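Local coordinates for desulfoferrodoxin (rbo) (PDB 1Y07), which is a class III superoxide reductase, an enzyme that reduces superoxide to hydrogen peroxide at a non-haem iron centre, at residues H59-K64 against V81-R86. Residues are numbered along the deposited sequence; the frame is centred on the assembly and turned at random.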
loop_
_atom_site.group_PDB
_atom_site.type_symbol
_atom_site.label_atom_id
_atom_site.label_comp_id
_atom_site.label_asym_id
_atom_site.label_seq_id
_atom_site.Cartn_x
_atom_site.Cartn_y
_atom_site.Cartn_z
ATOM N N HIS B 59 10.706 -4.479 -15.727
ATOM C CA HIS B 59 10.217 -3.614 -14.673
ATOM C C HIS B 59 8.807 -4.093 -14.354
ATOM O O HIS B 59 8.091 -3.359 -13.686
ATOM C CB HIS B 59 10.330 -2.120 -15.116
ATOM C CG HIS B 59 11.765 -1.651 -15.318
ATOM N ND1 HIS B 59 12.104 -0.572 -16.115
ATOM C CD2 HIS B 59 12.947 -2.179 -14.899
ATOM C CE1 HIS B 59 13.425 -0.436 -16.142
ATOM N NE2 HIS B 59 13.963 -1.393 -15.401
ATOM N N GLU B 60 8.378 -5.280 -14.789
ATOM C CA GLU B 60 7.108 -5.878 -14.406
ATOM C C GLU B 60 7.317 -7.161 -13.593
ATOM O O GLU B 60 8.239 -7.968 -13.829
ATOM C CB GLU B 60 6.219 -6.145 -15.638
ATOM C CG GLU B 60 5.685 -4.817 -16.177
ATOM C CD GLU B 60 4.486 -4.899 -17.143
ATOM O OE1 GLU B 60 4.491 -5.809 -18.022
ATOM O OE2 GLU B 60 3.567 -3.992 -17.077
ATOM N N VAL B 61 6.400 -7.362 -12.655
ATOM C CA VAL B 61 6.455 -8.478 -11.710
ATOM C C VAL B 61 5.094 -9.104 -11.740
ATOM O O VAL B 61 4.105 -8.464 -11.353
ATOM C CB VAL B 61 6.724 -7.968 -10.279
ATOM C CG1 VAL B 61 6.629 -9.127 -9.264
ATOM C CG2 VAL B 61 8.066 -7.241 -10.169
ATOM N N LYS B 62 5.003 -10.337 -12.209
ATOM C CA LYS B 62 3.753 -11.071 -12.242
ATOM C C LYS B 62 3.739 -11.944 -11.021
ATOM O O LYS B 62 4.743 -12.606 -10.716
ATOM C CB LYS B 62 3.673 -11.924 -13.493
ATOM C CG LYS B 62 2.345 -12.646 -13.748
ATOM C CD LYS B 62 2.510 -13.664 -14.877
ATOM C CE LYS B 62 1.688 -13.311 -16.117
ATOM N NZ LYS B 62 1.372 -14.557 -16.907
ATOM N N VAL B 63 2.634 -11.933 -10.306
ATOM C CA VAL B 63 2.476 -12.795 -9.149
ATOM C C VAL B 63 1.364 -13.806 -9.387
ATOM O O VAL B 63 0.260 -13.440 -9.678
ATOM C CB VAL B 63 2.156 -12.023 -7.883
ATOM C CG1 VAL B 63 1.977 -13.011 -6.742
ATOM C CG2 VAL B 63 3.281 -10.977 -7.599
ATOM N N LYS B 64 1.673 -15.097 -9.263
ATOM C CA LYS B 64 0.694 -16.168 -9.526
ATOM C C LYS B 64 0.435 -16.978 -8.246
ATOM O O LYS B 64 1.389 -17.302 -7.548
ATOM C CB LYS B 64 1.194 -17.163 -10.583
ATOM C CG LYS B 64 1.895 -16.607 -11.835
ATOM C CD LYS B 64 2.343 -17.775 -12.720
ATOM C CE LYS B 64 1.157 -18.414 -13.381
ATOM N NZ LYS B 64 0.193 -17.395 -13.875
ATOM N N VAL B 81 -3.232 -9.284 -3.742
ATOM C CA VAL B 81 -1.815 -9.566 -3.670
ATOM C C VAL B 81 -1.142 -8.242 -3.315
ATOM O O VAL B 81 -1.497 -7.185 -3.881
ATOM C CB VAL B 81 -1.246 -10.095 -5.028
ATOM C CG1 VAL B 81 0.268 -10.172 -5.000
ATOM C CG2 VAL B 81 -1.898 -11.444 -5.367
ATOM N N CYS B 82 -0.214 -8.309 -2.388
ATOM C CA CYS B 82 0.597 -7.165 -1.949
ATOM C C CYS B 82 2.060 -7.464 -2.313
ATOM O O CYS B 82 2.531 -8.579 -2.126
ATOM C CB CYS B 82 0.421 -6.965 -0.450
ATOM S SG CYS B 82 1.483 -5.733 0.298
ATOM N N LEU B 83 2.771 -6.474 -2.816
ATOM C CA LEU B 83 4.162 -6.583 -3.172
ATOM C C LEU B 83 4.946 -5.615 -2.362
ATOM O O LEU B 83 4.611 -4.427 -2.308
ATOM C CB LEU B 83 4.325 -6.237 -4.649
ATOM C CG LEU B 83 5.562 -6.757 -5.352
ATOM C CD1 LEU B 83 5.613 -8.215 -5.389
ATOM C CD2 LEU B 83 5.646 -6.098 -6.740
ATOM N N LYS B 84 5.953 -6.119 -1.665
ATOM C CA LYS B 84 6.904 -5.243 -1.043
ATOM C C LYS B 84 8.122 -5.184 -1.970
ATOM O O LYS B 84 8.581 -6.220 -2.418
ATOM C CB LYS B 84 7.350 -5.768 0.334
ATOM C CG LYS B 84 8.505 -4.906 0.851
ATOM C CD LYS B 84 8.854 -5.149 2.288
ATOM C CE LYS B 84 9.563 -6.411 2.524
ATOM N NZ LYS B 84 9.928 -6.490 3.968
ATOM N N THR B 85 8.597 -3.988 -2.267
ATOM C CA THR B 85 9.781 -3.753 -3.069
ATOM C C THR B 85 10.755 -2.937 -2.238
ATOM O O THR B 85 10.443 -2.485 -1.122
ATOM C CB THR B 85 9.465 -3.022 -4.386
ATOM O OG1 THR B 85 9.046 -1.679 -4.128
ATOM C CG2 THR B 85 8.262 -3.656 -5.126
ATOM N N ARG B 86 11.950 -2.741 -2.794
ATOM C CA ARG B 86 12.981 -1.959 -2.122
ATOM C C ARG B 86 12.521 -0.545 -1.836
ATOM O O ARG B 86 12.807 0.003 -0.754
ATOM C CB ARG B 86 14.298 -1.979 -2.924
ATOM C CG ARG B 86 15.081 -3.329 -2.741
ATOM C CD ARG B 86 16.613 -3.255 -2.962
ATOM N NE ARG B 86 17.343 -3.381 -1.692
ATOM C CZ ARG B 86 18.682 -3.405 -1.566
ATOM N NH1 ARG B 86 19.487 -3.327 -2.642
ATOM N NH2 ARG B 86 19.236 -3.527 -0.347
#
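V63 and V81 meet in the core of the immunoglobulin-like β-sandwich that forms the superoxide reductase domain, where the middle strand of a three-stranded antiparallel sheet (60-65) faces strand 78-85 of the four-stranded sheet. The short strand segments run 9.2 Å apart with their N-to-C directions at 138°, a face-to-face packing of two sheets rather than neighbouring strands of one, and the contact is entirely apolar.

A valine–valine and a valine–leucine pair carry it, all four residues buried. V63 and V81 approach tip to tip, and their CG1 methyls lie 3.7 Å apart, the closest approach between the segments. In both residues CG1 stands anti to the backbone N (chi1 179° in V63), which turns the touching methyls toward each other between the sheets. V81 CG1 also lies 3.9 Å from V63 CB, so this one methyl touches the branch carbon of V63 as well as its CG1.

Two residues back along one strand and two forward along the other, V61 and L83 also meet tip to tip. V61 CG1 sits 4.1 Å from L83 CD2, with L83 CD1 at the same distance, so a single valine methyl rests against the forked end of the leucine. Around them, V54 packs on V61 and P52 on V63, and F104 of strand 101-105 touches both V81 and L83.

K64 forms a salt bridge with E101, while T85 OG1 is hydrogen-bonded to D110. The iron, bound by H50, H70, H76, C119 and H122, lies about 12 Å from the side chain of V81; none of the four touching residues is a ligand. A looser link joins the two pairs diagonally, V63 CG2 lying 4.2 Å from L83 CD1.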